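Local structure of Lmo0131 protein (Listeria monocytogenes, 4Q6J) at residues D155-G160 with D173-D178; K208-G213 with V228-G233; T76-I81 with E114-P119. The protein is of unproven function but belongs to the EAL-domain family, whose active members hydrolyse the bacterial second messenger cyclic di-GMP. All coordinates share one frame; numbering follows the deposited sequence.

Interaction 1. Residues D155-G160 with D173-D178; sequences DDFGKG and DIVKTD. With EDO (1,2-ethanediol), chain Q.
Phe-157 meets strand 174-177 with its backbone and its side chain together, and this is the close-packed part of the contact. Its N-H binds Lys-176 O at an N to O distance of 3.0 Å; the angle at the hydrogen is 154°, and the donor lies in the carbonyl plane. With CG trans to the backbone N (chi1 -175°), the side chain passes Val-175, whose CG1 methyl comes to 3.6 Å from Phe-157 CB and meets the ring obliquely. A branched strand residue and a flat aromatic suit this buried place, which Leu-164 and Leu-167 of helix 163-169 also line; Leu-164 of a second subunit packs on Phe-157 too.

Toward Asp-178 the contact is looser and wet. A water accepts from Asp-178 N at 3.0 Å and donates to Phe-157 O at 2.8 Å, and its other hydrogen goes to Asp-178 OD2, also at 2.8 Å. The extended chain of Lys-159 crosses Asp-178 at about a right angle, so that its CD, 3.5 Å from Asp-178 OD2, does the touching rather than its amine. Asp-156 OD1 stands 4.1 Å from Asp-178 OD2, the two carboxylate planes turned 62° apart. Asp-155 OD2 receives a weak, 3.4 Å hydrogen bond from O2 of an ethanediol, probably from the crystallisation liquor.

The segment 155-160 carries the DDFG signature of EAL domains. Beside the strand it is held by one direct backbone bond and apolar packing, whereas Phe-157 O is joined to Asp-178 through water, close to a gathering of carboxylates that makes this side strongly polar.

Interaction 2. Residues K208-G213 with V228-G233; sequences KVVTEG and VDYFQG
Val-210 pairs with Tyr-230 and Thr-211 with Phe-231 as parallel strand neighbours, their CA atoms 4.6 Å and 5.2 Å apart, joined by bonds such as Thr-211 N to Tyr-230 O at 3.1 Å, while Val-209 O accepts from Tyr-230 N and Thr-211 O from Gln-232 N.

Before the paired strand, a side chain takes over the role of the backbone: Asp-229 OD2 accepts a hydrogen bond from Val-209 N at 2.9 Å, on its anti side and 30° out of the carboxylate plane. The same oxygen is bonded to His-203 NE2, so two donors fix it. Lys-208 lays its aliphatic chain obliquely across Tyr-230, CD 3.4 Å from the phenol OH, which suits a long, flexible chain at the surface. On the side of the sheet that carries Tyr-230, Val-210 CG2 rests 3.8 Å from Tyr-230 CB. On the side that carries Phe-231, Thr-211 OG1 lies between backbone N and carbonyl carbon (chi1 51°), at the edge of the Phe-231 ring, near its plane and 3.5 Å from CD1. This hydroxyl is buried without a hydrogen-bonding partner; Thr-211 CG2 meets the methyls of Val-228 tip to tip.

Further along, Glu-212 and Gln-232 run side by side, carboxylate and amide stacked with planes 18° apart. Lys-176 NZ ties the pair together, by a salt bridge to Glu-212 OE2 and a hydrogen bond to Gln-232 OE1, and Gln-232 NE2 reaches Gln-25 and Glu-39.

With helix 217-225 between them, the strands form a beta-alpha-beta crossover of the TIM barrel, and the polar pair lies at their C-terminal ends, where TIM-barrel enzymes generally place the active site.

Interaction 3. Residues T76-I81 with E114-P119; sequences TAIKQI and EHLKYP. With EDO (1,2-ethanediol), chain O.
Ile-78 and Ile-81, one helical turn apart on helix 66-83, face the end of helix 102-115 and the loop that follows it, and most of what joins the two segments is apolar. Each isoleucine holds CG2 trans to its backbone N, and that methyl makes the contact. Ile-78 CG2 settles 3.8 Å from Leu-116 CA and 3.9 Å from His-115 CB, where the chain stops being helical. Ile-81 CG2 reaches Leu-116 CD1 at 3.7 Å, the two side chains passing at a slant; Leu-116 extends its CG away from its own N (chi1 178°), which carries CD1 across to this neighbour. The same Ile-81 methyl also lies 4.0 Å from Tyr-118 CB. Branched aliphatic residues suit such places, packing a methyl against the irregular turn.

A second group sets carbon against backbone oxygen. Ile-78 CG2 is 3.8 Å from His-115 O, and Tyr-118 CD2 is 3.7 Å from Ile-81 O, which approaches the ring obliquely. Over one face of that ring, above its centre, sits CB of Lys-117.

Hydrogen bonding enters through a neighbour on the first helix: Asn-82 ND2 bonds to His-115 O and its OD1 to Lys-117 N, so one side-chain amide both donates to a carbonyl and accepts from an N-H at the end of helix 102-115. The His-115 ring stacks on Tyr-111. An ethanediol lies at the imidazole edge, but its modelled position is doubtful.

Because no hydrogen bond crosses between residues 76-81 and 114-119 themselves, their cohesion rests on close, weakly directional apolar packing, and Asn-82 adds the directional polar link that joins the turn to helix 66-83.

Interactions 1 and 2 are neighbours in one sheet, their centres about 10 Å apart. Strands 174-177 and 208-211 run next to each other, with Val-175 O 2.8 Å from Val-210 N in a probable hydrogen bond. The salt bridge from Lys-176 NZ to Glu-212 OE2, 2.9 Å long, spans the two contacts and unites their polar side chains in what is probably the region of the EAL active site. Interaction 3 is separate, on the helical layer outside the barrel: its centre lies about 25 Å from that of interaction 1, across the chain's centre, and about 23 Å from that of interaction 2, with nearest atoms about 9 Å and 14 Å away respectively.

Interaction 1. Residues D155-G160 with D173-D178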
ATOM      1  N   ASP B 155      16.796  -6.667   0.402  1.00 13.09           N
ATOM      2  CA  ASP B 155      16.994  -5.552  -0.525  1.00 14.87           C
ATOM      3  C   ASP B 155      16.390  -4.245  -0.004  1.00 17.46           C
ATOM      4  O   ASP B 155      15.726  -4.237   1.034  1.00 17.29           O
ATOM      5  CB  ASP B 155      16.391  -5.894  -1.883  1.00 11.98           C
ATOM      6  CG  ASP B 155      14.908  -5.645  -1.933  1.00 17.38           C
ATOM      7  OD1 ASP B 155      14.271  -5.637  -0.853  1.00 25.26           O
ATOM      8  OD2 ASP B 155      14.367  -5.459  -3.054  1.00 21.86           O
ATOM      9  N   ASP B 156      16.614  -3.160  -0.746  1.00 20.12           N
ATOM     10  CA  ASP B 156      15.841  -1.914  -0.594  1.00 17.84           C
ATOM     11  C   ASP B 156      15.874  -1.369   0.823  1.00 15.59           C
ATOM     12  O   ASP B 156      14.878  -0.846   1.285  1.00 15.38           O
ATOM     13  CB  ASP B 156      14.356  -2.151  -0.958  1.00 24.96           C
ATOM     14  CG  ASP B 156      14.066  -2.093  -2.471  1.00 32.69           C
ATOM     15  OD1 ASP B 156      14.998  -2.142  -3.298  1.00 40.60           O
ATOM     16  OD2 ASP B 156      12.869  -2.000  -2.830  1.00 33.36           O
ATOM     17  N   PHE B 157      17.005  -1.494   1.523  1.00 12.34           N
ATOM     18  CA  PHE B 157      16.937  -1.188   2.930  1.00 15.03           C
ATOM     19  C   PHE B 157      16.528   0.257   3.138  1.00 16.52           C
ATOM     20  O   PHE B 157      17.178   1.193   2.744  1.00 16.90           O
ATOM     21  CB  PHE B 157      18.237  -1.482   3.706  1.00 14.43           C
ATOM     22  CG  PHE B 157      18.086  -1.273   5.191  1.00 13.99           C
ATOM     23  CD1 PHE B 157      18.268  -0.024   5.737  1.00 24.31           C
ATOM     24  CD2 PHE B 157      17.657  -2.289   6.010  1.00 15.00           C
ATOM     25  CE1 PHE B 157      18.099   0.188   7.079  1.00 18.23           C
ATOM     26  CE2 PHE B 157      17.471  -2.073   7.360  1.00 18.11           C
ATOM     27  CZ  PHE B 157      17.698  -0.836   7.893  1.00 20.27           C
ATOM     28  N   GLY B 158      15.416   0.371   3.823  1.00 23.81           N
ATOM     29  CA  GLY B 158      14.869   1.579   4.370  1.00 32.07           C
ATOM     30  C   GLY B 158      13.920   2.261   3.424  1.00 35.07           C
ATOM     31  O   GLY B 158      13.064   3.004   3.872  1.00 34.67           O
ATOM     32  N   LYS B 159      14.081   2.033   2.127  1.00 34.58           N
ATOM     33  CA  LYS B 159      13.036   2.370   1.175  1.00 37.63           C
ATOM     34  C   LYS B 159      11.849   1.436   1.298  1.00 51.66           C
ATOM     35  O   LYS B 159      10.726   1.881   1.434  1.00 45.80           O
ATOM     36  CB  LYS B 159      13.574   2.348  -0.255  1.00 34.32           C
ATOM     37  CG  LYS B 159      12.491   2.355  -1.325  1.00 37.80           C
ATOM     38  CD  LYS B 159      13.054   2.191  -2.727  1.00 34.51           C
ATOM     39  CE  LYS B 159      11.970   2.444  -3.764  1.00 37.28           C
ATOM     40  NZ  LYS B 159      12.184   1.718  -5.042  1.00 37.57           N
ATOM     41  N   GLY B 160      12.125   0.133   1.324  1.00 71.36           N
ATOM     42  CA  GLY B 160      11.077  -0.869   1.356  1.00 67.63           C
ATOM     43  C   GLY B 160      10.291  -0.847   2.652  1.00 48.63           C
ATOM     44  O   GLY B 160      10.545  -0.020   3.529  1.00 59.44           O
ATOM     45  N   ASP B 173      21.963 -11.711   7.180  1.00 14.60           N
ATOM     46  CA  ASP B 173      23.428 -11.647   7.107  1.00 12.79           C
ATOM     47  C   ASP B 173      23.910 -10.388   6.368  1.00 12.86           C
ATOM     48  O   ASP B 173      24.936  -9.814   6.708  1.00 14.06           O
ATOM     49  CB  ASP B 173      24.002 -12.850   6.344  1.00 12.61           C
ATOM     50  CG  ASP B 173      23.700 -14.176   7.000  1.00 14.55           C
ATOM     51  OD1 ASP B 173      24.117 -14.369   8.158  1.00 17.16           O
ATOM     52  OD2 ASP B 173      23.068 -15.025   6.355  1.00 16.02           O
ATOM     53  N   ILE B 174      23.193  -9.988   5.328  1.00 12.69           N
ATOM     54  CA  ILE B 174      23.636  -8.893   4.471  1.00 12.87           C
ATOM     55  C   ILE B 174      22.494  -7.904   4.219  1.00 11.74           C
ATOM     56  O   ILE B 174      21.379  -8.281   3.865  1.00 10.53           O
ATOM     57  CB  ILE B 174      24.182  -9.417   3.116  1.00 16.20           C
ATOM     58  CG1 ILE B 174      25.464 -10.226   3.311  1.00 16.86           C
ATOM     59  CG2 ILE B 174      24.410  -8.288   2.134  1.00 12.38           C
ATOM     60  CD1 ILE B 174      25.382 -11.571   2.663  1.00 27.32           C
ATOM     61  N   VAL B 175      22.790  -6.634   4.449  1.00 12.39           N
ATOM     62  CA  VAL B 175      21.872  -5.554   4.138  1.00 11.44           C
ATOM     63  C   VAL B 175      22.289  -4.912   2.830  1.00 11.42           C
ATOM     64  O   VAL B 175      23.433  -4.493   2.687  1.00 10.05           O
ATOM     65  CB  VAL B 175      21.888  -4.486   5.241  1.00 12.11           C
ATOM     66  CG1 VAL B 175      21.294  -3.169   4.739  1.00 14.52           C
ATOM     67  CG2 VAL B 175      21.172  -5.013   6.493  1.00 14.34           C
ATOM     68  N   LYS B 176      21.358  -4.847   1.890  1.00 10.51           N
ATOM     69  CA  LYS B 176      21.590  -4.214   0.609  1.00 10.16           C
ATOM     70  C   LYS B 176      20.823  -2.896   0.552  1.00 12.91           C
ATOM     71  O   LYS B 176      19.686  -2.783   1.031  1.00 15.16           O
ATOM     72  CB  LYS B 176      21.197  -5.162  -0.527  1.00 14.26           C
ATOM     73  CG  LYS B 176      21.805  -6.537  -0.313  1.00 12.02           C
ATOM     74  CD  LYS B 176      21.854  -7.389  -1.561  1.00 19.01           C
ATOM     75  CE  LYS B 176      22.818  -6.841  -2.604  1.00 14.48           C
ATOM     76  NZ  LYS B 176      22.438  -7.322  -3.955  1.00 14.14           N
ATOM     77  N   THR B 177      21.468  -1.886  -0.007  1.00 11.12           N
ATOM     78  CA  THR B 177      20.861  -0.572  -0.143  1.00 12.66           C
ATOM     79  C   THR B 177      20.731  -0.219  -1.601  1.00 13.04           C
ATOM     80  O   THR B 177      21.551  -0.615  -2.412  1.00 14.06           O
ATOM     81  CB  THR B 177      21.715   0.464   0.552  1.00 18.73           C
ATOM     82  OG1 THR B 177      23.026   0.442  -0.025  1.00 14.98           O
ATOM     83  CG2 THR B 177      21.802   0.138   2.038  1.00 13.15           C
ATOM     84  N   ASP B 178      19.693   0.513  -1.957  1.00 16.07           N
ATOM     85  CA  ASP B 178      19.500   0.762  -3.367  1.00 19.28           C
ATOM     86  C   ASP B 178      20.130   2.086  -3.765  1.00 15.72           C
ATOM     87  O   ASP B 178      20.739   2.779  -2.943  1.00 18.63           O
ATOM     88  CB  ASP B 178      18.034   0.592  -3.795  1.00 37.76           C
ATOM     89  CG  ASP B 178      17.147   1.699  -3.333  1.00 39.87           C
ATOM     90  OD1 ASP B 178      17.070   2.723  -4.038  1.00 53.48           O
ATOM     91  OD2 ASP B 178      16.493   1.523  -2.290  1.00 37.22           O
TER
HETATM   92  C1  EDO Q 306      11.522  -5.718  -6.597  1.00 35.58           C
HETATM   93  O1  EDO Q 306      12.904  -6.070  -6.444  1.00 42.83           O
HETATM   94  C2  EDO Q 306      11.191  -4.487  -5.768  1.00 36.64           C
HETATM   95  O2  EDO Q 306      11.284  -4.813  -4.385  1.00 36.03           O
HETATM   96  O   HOH W   1      17.976   1.712   0.121  1.00 17.12           O

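Interaction 2. Residues K208-G213 with V228-G233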
ATOM      1  N   LYS B 208      27.033  -7.619   7.178  1.00 12.19           N
ATOM      2  CA  LYS B 208      27.760  -6.800   6.235  1.00 11.12           C
ATOM      3  C   LYS B 208      26.785  -6.056   5.341  1.00 13.46           C
ATOM      4  O   LYS B 208      25.627  -6.420   5.254  1.00 14.09           O
ATOM      5  CB  LYS B 208      28.691  -7.663   5.407  1.00 10.64           C
ATOM      6  CG  LYS B 208      29.697  -8.349   6.306  1.00 13.89           C
ATOM      7  CD  LYS B 208      30.861  -8.943   5.612  1.00 14.07           C
ATOM      8  CE  LYS B 208      31.891  -9.356   6.636  1.00 18.25           C
ATOM      9  NZ  LYS B 208      32.982 -10.033   5.944  1.00 32.87           N
ATOM     10  N   VAL B 209      27.258  -5.018   4.673  1.00 12.02           N
ATOM     11  CA  VAL B 209      26.410  -4.172   3.854  1.00 11.08           C
ATOM     12  C   VAL B 209      26.863  -4.224   2.405  1.00 12.84           C
ATOM     13  O   VAL B 209      28.060  -4.155   2.149  1.00 11.13           O
ATOM     14  CB  VAL B 209      26.553  -2.712   4.324  1.00 14.10           C
ATOM     15  CG1 VAL B 209      25.824  -1.778   3.396  1.00 10.55           C
ATOM     16  CG2 VAL B 209      26.020  -2.559   5.718  1.00 16.85           C
ATOM     17  N   VAL B 210      25.927  -4.315   1.456  1.00 10.93           N
ATOM     18  CA  VAL B 210      26.244  -4.152   0.033  1.00 11.90           C
ATOM     19  C   VAL B 210      25.565  -2.873  -0.424  1.00  8.55           C
ATOM     20  O   VAL B 210      24.376  -2.733  -0.219  1.00 11.05           O
ATOM     21  CB  VAL B 210      25.679  -5.284  -0.883  1.00  8.44           C
ATOM     22  CG1 VAL B 210      25.992  -4.960  -2.340  1.00 14.90           C
ATOM     23  CG2 VAL B 210      26.221  -6.645  -0.530  1.00 10.34           C
ATOM     24  N   THR B 211      26.295  -1.935  -1.022  1.00  9.68           N
ATOM     25  CA  THR B 211      25.637  -0.765  -1.588  1.00 11.38           C
ATOM     26  C   THR B 211      25.533  -0.945  -3.103  1.00 12.39           C
ATOM     27  O   THR B 211      26.547  -1.038  -3.765  1.00  9.84           O
ATOM     28  CB  THR B 211      26.395   0.542  -1.240  1.00 12.27           C
ATOM     29  OG1 THR B 211      27.777   0.402  -1.572  1.00 12.59           O
ATOM     30  CG2 THR B 211      26.284   0.852   0.225  1.00 10.82           C
ATOM     31  N   GLU B 212      24.304  -1.024  -3.630  1.00 10.61           N
ATOM     32  CA  GLU B 212      24.075  -1.113  -5.063  1.00  9.48           C
ATOM     33  C   GLU B 212      23.962   0.292  -5.640  1.00 19.21           C
ATOM     34  O   GLU B 212      23.833   1.271  -4.904  1.00 15.21           O
ATOM     35  CB  GLU B 212      22.778  -1.851  -5.373  1.00 11.56           C
ATOM     36  CG  GLU B 212      22.584  -3.123  -4.603  1.00 12.79           C
ATOM     37  CD  GLU B 212      21.374  -3.908  -5.108  1.00 20.08           C
ATOM     38  OE1 GLU B 212      20.838  -3.571  -6.185  1.00 27.87           O
ATOM     39  OE2 GLU B 212      20.943  -4.858  -4.437  1.00 19.62           O
ATOM     40  N   GLY B 213      24.000   0.383  -6.961  1.00 17.17           N
ATOM     41  CA  GLY B 213      23.853   1.659  -7.624  1.00 15.42           C
ATOM     42  C   GLY B 213      25.133   2.462  -7.588  1.00 13.21           C
ATOM     43  O   GLY B 213      25.101   3.668  -7.792  1.00 15.97           O
ATOM     44  N   VAL B 228      31.595   0.433   4.211  1.00 10.26           N
ATOM     45  CA  VAL B 228      30.734  -0.442   3.422  1.00 10.34           C
ATOM     46  C   VAL B 228      31.575  -1.639   3.002  1.00 11.24           C
ATOM     47  O   VAL B 228      32.719  -1.478   2.590  1.00 14.99           O
ATOM     48  CB  VAL B 228      30.171   0.283   2.183  1.00 12.01           C
ATOM     49  CG1 VAL B 228      29.373  -0.672   1.361  1.00 12.31           C
ATOM     50  CG2 VAL B 228      29.295   1.459   2.606  1.00 11.22           C
ATOM     51  N   ASP B 229      31.034  -2.843   3.099  1.00 11.49           N
ATOM     52  CA  ASP B 229      31.821  -4.025   2.793  1.00 10.31           C
ATOM     53  C   ASP B 229      31.930  -4.359   1.292  1.00 12.00           C
ATOM     54  O   ASP B 229      32.961  -4.814   0.846  1.00 11.56           O
ATOM     55  CB  ASP B 229      31.208  -5.220   3.491  1.00 12.23           C
ATOM     56  CG  ASP B 229      31.088  -5.024   4.965  1.00 15.36           C
ATOM     57  OD1 ASP B 229      32.062  -5.361   5.638  1.00 14.73           O
ATOM     58  OD2 ASP B 229      30.031  -4.531   5.445  1.00 13.66           O
ATOM     59  N   TYR B 230      30.843  -4.160   0.539  1.00 12.00           N
ATOM     60  CA  TYR B 230      30.750  -4.637  -0.844  1.00 10.24           C
ATOM     61  C   TYR B 230      30.069  -3.621  -1.708  1.00  9.32           C
ATOM     62  O   TYR B 230      29.193  -2.905  -1.243  1.00 11.34           O
ATOM     63  CB  TYR B 230      29.938  -5.923  -0.954  1.00 10.74           C
ATOM     64  CG  TYR B 230      30.414  -7.025  -0.036  1.00 13.39           C
ATOM     65  CD1 TYR B 230      31.609  -7.682  -0.270  1.00 13.77           C
ATOM     66  CD2 TYR B 230      29.658  -7.418   1.057  1.00 12.57           C
ATOM     67  CE1 TYR B 230      32.051  -8.684   0.569  1.00 15.76           C
ATOM     68  CE2 TYR B 230      30.082  -8.432   1.897  1.00 11.82           C
ATOM     69  CZ  TYR B 230      31.278  -9.060   1.647  1.00 12.73           C
ATOM     70  OH  TYR B 230      31.691 -10.060   2.475  1.00 16.16           O
ATOM     71  N   PHE B 231      30.458  -3.594  -2.978  1.00 12.33           N
ATOM     72  CA  PHE B 231      29.890  -2.672  -3.954  1.00 12.19           C
ATOM     73  C   PHE B 231      29.235  -3.415  -5.117  1.00 12.44           C
ATOM     74  O   PHE B 231      29.680  -4.487  -5.519  1.00 13.16           O
ATOM     75  CB  PHE B 231      30.984  -1.778  -4.556  1.00 14.75           C
ATOM     76  CG  PHE B 231      31.735  -0.923  -3.552  1.00 14.68           C
ATOM     77  CD1 PHE B 231      31.068  -0.288  -2.510  1.00 13.45           C
ATOM     78  CD2 PHE B 231      33.107  -0.757  -3.664  1.00 15.48           C
ATOM     79  CE1 PHE B 231      31.764   0.505  -1.611  1.00 16.62           C
ATOM     80  CE2 PHE B 231      33.790   0.024  -2.760  1.00 15.39           C
ATOM     81  CZ  PHE B 231      33.120   0.646  -1.741  1.00 18.53           C
ATOM     82  N   GLN B 232      28.221  -2.788  -5.694  1.00 10.83           N
ATOM     83  CA  GLN B 232      27.584  -3.267  -6.889  1.00 11.64           C
ATOM     84  C   GLN B 232      27.096  -2.026  -7.678  1.00 10.69           C
ATOM     85  O   GLN B 232      26.608  -1.076  -7.106  1.00 11.50           O
ATOM     86  CB  GLN B 232      26.420  -4.168  -6.466  1.00 18.22           C
ATOM     87  CG  GLN B 232      25.655  -4.815  -7.538  1.00 14.35           C
ATOM     88  CD  GLN B 232      24.576  -5.688  -6.967  1.00 15.76           C
ATOM     89  OE1 GLN B 232      24.608  -6.045  -5.805  1.00 13.80           O
ATOM     90  NE2 GLN B 232      23.620  -6.033  -7.779  1.00 14.32           N
ATOM     91  N   GLY B 233      27.267  -2.025  -8.983  1.00 12.16           N
ATOM     92  CA  GLY B 233      26.725  -0.944  -9.768  1.00 14.23           C
ATOM     93  C   GLY B 233      27.454  -0.810 -11.071  1.00 13.89           C
ATOM     94  O   GLY B 233      28.440  -1.496 -11.298  1.00 14.40           O
TER

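Interaction 3. Residues T76-I81 with E114-P119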
ATOM      1  N   THR B  76      18.871 -22.691 -11.902  1.00 12.09           N
ATOM      2  CA  THR B  76      19.921 -22.096 -12.696  1.00 14.01           C
ATOM      3  C   THR B  76      21.050 -21.598 -11.797  1.00 12.56           C
ATOM      4  O   THR B  76      22.220 -21.817 -12.094  1.00 16.44           O
ATOM      5  CB  THR B  76      19.380 -20.922 -13.494  1.00 13.00           C
ATOM      6  OG1 THR B  76      18.293 -21.386 -14.261  1.00 14.30           O
ATOM      7  CG2 THR B  76      20.425 -20.354 -14.412  1.00 12.70           C
ATOM      8  N   ALA B  77      20.697 -20.948 -10.692  1.00 12.15           N
ATOM      9  CA  ALA B  77      21.710 -20.420  -9.775  1.00 12.80           C
ATOM     10  C   ALA B  77      22.510 -21.551  -9.132  1.00 11.51           C
ATOM     11  O   ALA B  77      23.726 -21.478  -9.024  1.00 12.68           O
ATOM     12  CB  ALA B  77      21.089 -19.549  -8.702  1.00  9.54           C
ATOM     13  N   ILE B  78      21.826 -22.593  -8.706  1.00 14.10           N
ATOM     14  CA  ILE B  78      22.506 -23.704  -8.063  1.00 13.22           C
ATOM     15  C   ILE B  78      23.507 -24.376  -9.010  1.00 15.94           C
ATOM     16  O   ILE B  78      24.627 -24.691  -8.632  1.00 16.05           O
ATOM     17  CB  ILE B  78      21.483 -24.696  -7.509  1.00 11.25           C
ATOM     18  CG1 ILE B  78      20.850 -24.082  -6.261  1.00 14.04           C
ATOM     19  CG2 ILE B  78      22.120 -26.044  -7.248  1.00 10.37           C
ATOM     20  CD1 ILE B  78      19.662 -24.811  -5.736  1.00 13.72           C
ATOM     21  N   LYS B  79      23.104 -24.582 -10.255  1.00 14.32           N
ATOM     22  CA  LYS B  79      24.012 -25.143 -11.235  1.00 12.66           C
ATOM     23  C   LYS B  79      25.234 -24.243 -11.411  1.00 14.35           C
ATOM     24  O   LYS B  79      26.370 -24.704 -11.441  1.00 13.41           O
ATOM     25  CB  LYS B  79      23.279 -25.302 -12.561  1.00 13.83           C
ATOM     26  CG  LYS B  79      22.256 -26.408 -12.553  1.00 18.99           C
ATOM     27  CD  LYS B  79      21.223 -26.185 -13.662  1.00 22.94           C
ATOM     28  CE  LYS B  79      20.336 -27.390 -13.905  1.00 25.92           C
ATOM     29  NZ  LYS B  79      20.086 -28.128 -12.655  1.00 36.65           N
ATOM     30  N   GLN B  80      24.987 -22.947 -11.529  1.00 15.89           N
ATOM     31  CA  GLN B  80      26.062 -21.982 -11.722  1.00 13.39           C
ATOM     32  C   GLN B  80      27.080 -21.909 -10.561  1.00 10.76           C
ATOM     33  O   GLN B  80      28.281 -21.749 -10.786  1.00 17.27           O
ATOM     34  CB  GLN B  80      25.475 -20.611 -11.969  1.00 12.19           C
ATOM     35  CG  GLN B  80      26.486 -19.611 -12.514  1.00 15.21           C
ATOM     36  CD  GLN B  80      27.225 -20.123 -13.733  1.00 16.90           C
ATOM     37  OE1 GLN B  80      28.357 -20.587 -13.647  1.00 18.83           O
ATOM     38  NE2 GLN B  80      26.577 -20.040 -14.879  1.00 14.06           N
ATOM     39  N   ILE B  81      26.592 -21.995  -9.330  1.00 12.50           N
ATOM     40  CA  ILE B  81      27.443 -21.993  -8.150  1.00 10.07           C
ATOM     41  C   ILE B  81      28.289 -23.246  -8.180  1.00 11.76           C
ATOM     42  O   ILE B  81      29.499 -23.183  -7.950  1.00 12.01           O
ATOM     43  CB  ILE B  81      26.599 -21.983  -6.885  1.00 11.52           C
ATOM     44  CG1 ILE B  81      25.882 -20.651  -6.734  1.00 10.88           C
ATOM     45  CG2 ILE B  81      27.449 -22.243  -5.668  1.00 13.27           C
ATOM     46  CD1 ILE B  81      24.783 -20.710  -5.687  1.00 14.87           C
ATOM     47  N   GLU B 114      19.770 -31.441  -1.687  1.00 17.71           N
ATOM     48  CA  GLU B 114      20.038 -32.422  -2.734  1.00 15.52           C
ATOM     49  C   GLU B 114      21.030 -31.995  -3.816  1.00 18.08           C
ATOM     50  O   GLU B 114      21.768 -32.801  -4.345  1.00 18.15           O
ATOM     51  CB  GLU B 114      18.718 -32.887  -3.362  1.00 19.01           C
ATOM     52  CG  GLU B 114      18.889 -33.807  -4.552  1.00 26.12           C
ATOM     53  CD  GLU B 114      17.580 -34.172  -5.220  1.00 55.34           C
ATOM     54  OE1 GLU B 114      16.622 -33.380  -5.170  1.00 64.69           O
ATOM     55  OE2 GLU B 114      17.510 -35.252  -5.827  1.00 65.07           O
ATOM     56  N   HIS B 115      20.981 -30.727  -4.198  1.00 20.49           N
ATOM     57  CA  HIS B 115      21.654 -30.287  -5.422  1.00 16.24           C
ATOM     58  C   HIS B 115      22.856 -29.349  -5.253  1.00 15.42           C
ATOM     59  O   HIS B 115      23.745 -29.336  -6.094  1.00 17.26           O
ATOM     60  CB  HIS B 115      20.639 -29.570  -6.338  1.00 15.76           C
ATOM     61  CG  HIS B 115      19.493 -30.426  -6.776  1.00 24.17           C
ATOM     62  ND1 HIS B 115      19.453 -31.037  -8.008  1.00 21.04           N
ATOM     63  CD2 HIS B 115      18.333 -30.756  -6.154  1.00 27.83           C
ATOM     64  CE1 HIS B 115      18.328 -31.721  -8.120  1.00 22.28           C
ATOM     65  NE2 HIS B 115      17.634 -31.571  -7.008  1.00 23.34           N
ATOM     66  N   LEU B 116      22.860 -28.517  -4.225  1.00 12.52           N
ATOM     67  CA  LEU B 116      23.855 -27.478  -4.164  1.00 11.78           C
ATOM     68  C   LEU B 116      25.058 -28.027  -3.442  1.00 11.60           C
ATOM     69  O   LEU B 116      24.957 -28.462  -2.312  1.00 15.12           O
ATOM     70  CB  LEU B 116      23.321 -26.236  -3.481  1.00 14.05           C
ATOM     71  CG  LEU B 116      24.320 -25.100  -3.316  1.00 12.41           C
ATOM     72  CD1 LEU B 116      24.959 -24.734  -4.638  1.00 10.39           C
ATOM     73  CD2 LEU B 116      23.599 -23.909  -2.713  1.00 12.43           C
ATOM     74  N   LYS B 117      26.198 -28.035  -4.107  1.00 13.49           N
ATOM     75  CA  LYS B 117      27.373 -28.618  -3.491  1.00 14.11           C
ATOM     76  C   LYS B 117      28.050 -27.632  -2.530  1.00 13.63           C
ATOM     77  O   LYS B 117      28.756 -28.046  -1.624  1.00 13.30           O
ATOM     78  CB  LYS B 117      28.355 -29.146  -4.562  1.00 19.06           C
ATOM     79  CG  LYS B 117      27.753 -30.225  -5.466  1.00 19.95           C
ATOM     80  CD  LYS B 117      26.851 -31.119  -4.619  1.00 31.73           C
ATOM     81  CE  LYS B 117      26.362 -32.355  -5.337  1.00 41.50           C
ATOM     82  NZ  LYS B 117      27.488 -33.231  -5.733  1.00 47.63           N
ATOM     83  N   TYR B 118      27.803 -26.338  -2.729  1.00 11.42           N
ATOM     84  CA  TYR B 118      28.422 -25.264  -1.957  1.00 11.42           C
ATOM     85  C   TYR B 118      27.358 -24.362  -1.347  1.00 11.31           C
ATOM     86  O   TYR B 118      27.184 -23.227  -1.777  1.00 13.68           O
ATOM     87  CB  TYR B 118      29.348 -24.432  -2.852  1.00 12.21           C
ATOM     88  CG  TYR B 118      30.241 -25.308  -3.667  1.00 13.64           C
ATOM     89  CD1 TYR B 118      31.199 -26.113  -3.046  1.00 16.81           C
ATOM     90  CD2 TYR B 118      30.111 -25.385  -5.045  1.00 16.80           C
ATOM     91  CE1 TYR B 118      32.010 -26.962  -3.774  1.00 15.11           C
ATOM     92  CE2 TYR B 118      30.928 -26.234  -5.801  1.00 20.44           C
ATOM     93  CZ  TYR B 118      31.885 -27.017  -5.148  1.00 16.12           C
ATOM     94  OH  TYR B 118      32.693 -27.856  -5.870  1.00 15.13           O
ATOM     95  N   PRO B 119      26.659 -24.869  -0.331  1.00 10.97           N
ATOM     96  CA  PRO B 119      25.549 -24.124   0.260  1.00 11.36           C
ATOM     97  C   PRO B 119      25.973 -22.753   0.780  1.00 13.99           C
ATOM     98  O   PRO B 119      25.177 -21.813   0.699  1.00 13.82           O
ATOM     99  CB  PRO B 119      25.087 -25.034   1.398  1.00 15.33           C
ATOM    100  CG  PRO B 119      26.200 -25.987   1.615  1.00 16.78           C
ATOM    101  CD  PRO B 119      26.816 -26.190   0.290  1.00 11.02           C
TER
HETATM  102  C1  EDO O 304      13.988 -32.480  -5.692  1.00 33.76           C
HETATM  103  O1  EDO O 304      15.070 -32.634  -6.599  1.00 32.28           O
HETATM  104  C2  EDO O 304      14.332 -31.406  -4.674  1.00 30.35           C
HETATM  105  O2  EDO O 304      14.545 -31.982  -3.416  1.00 23.08           O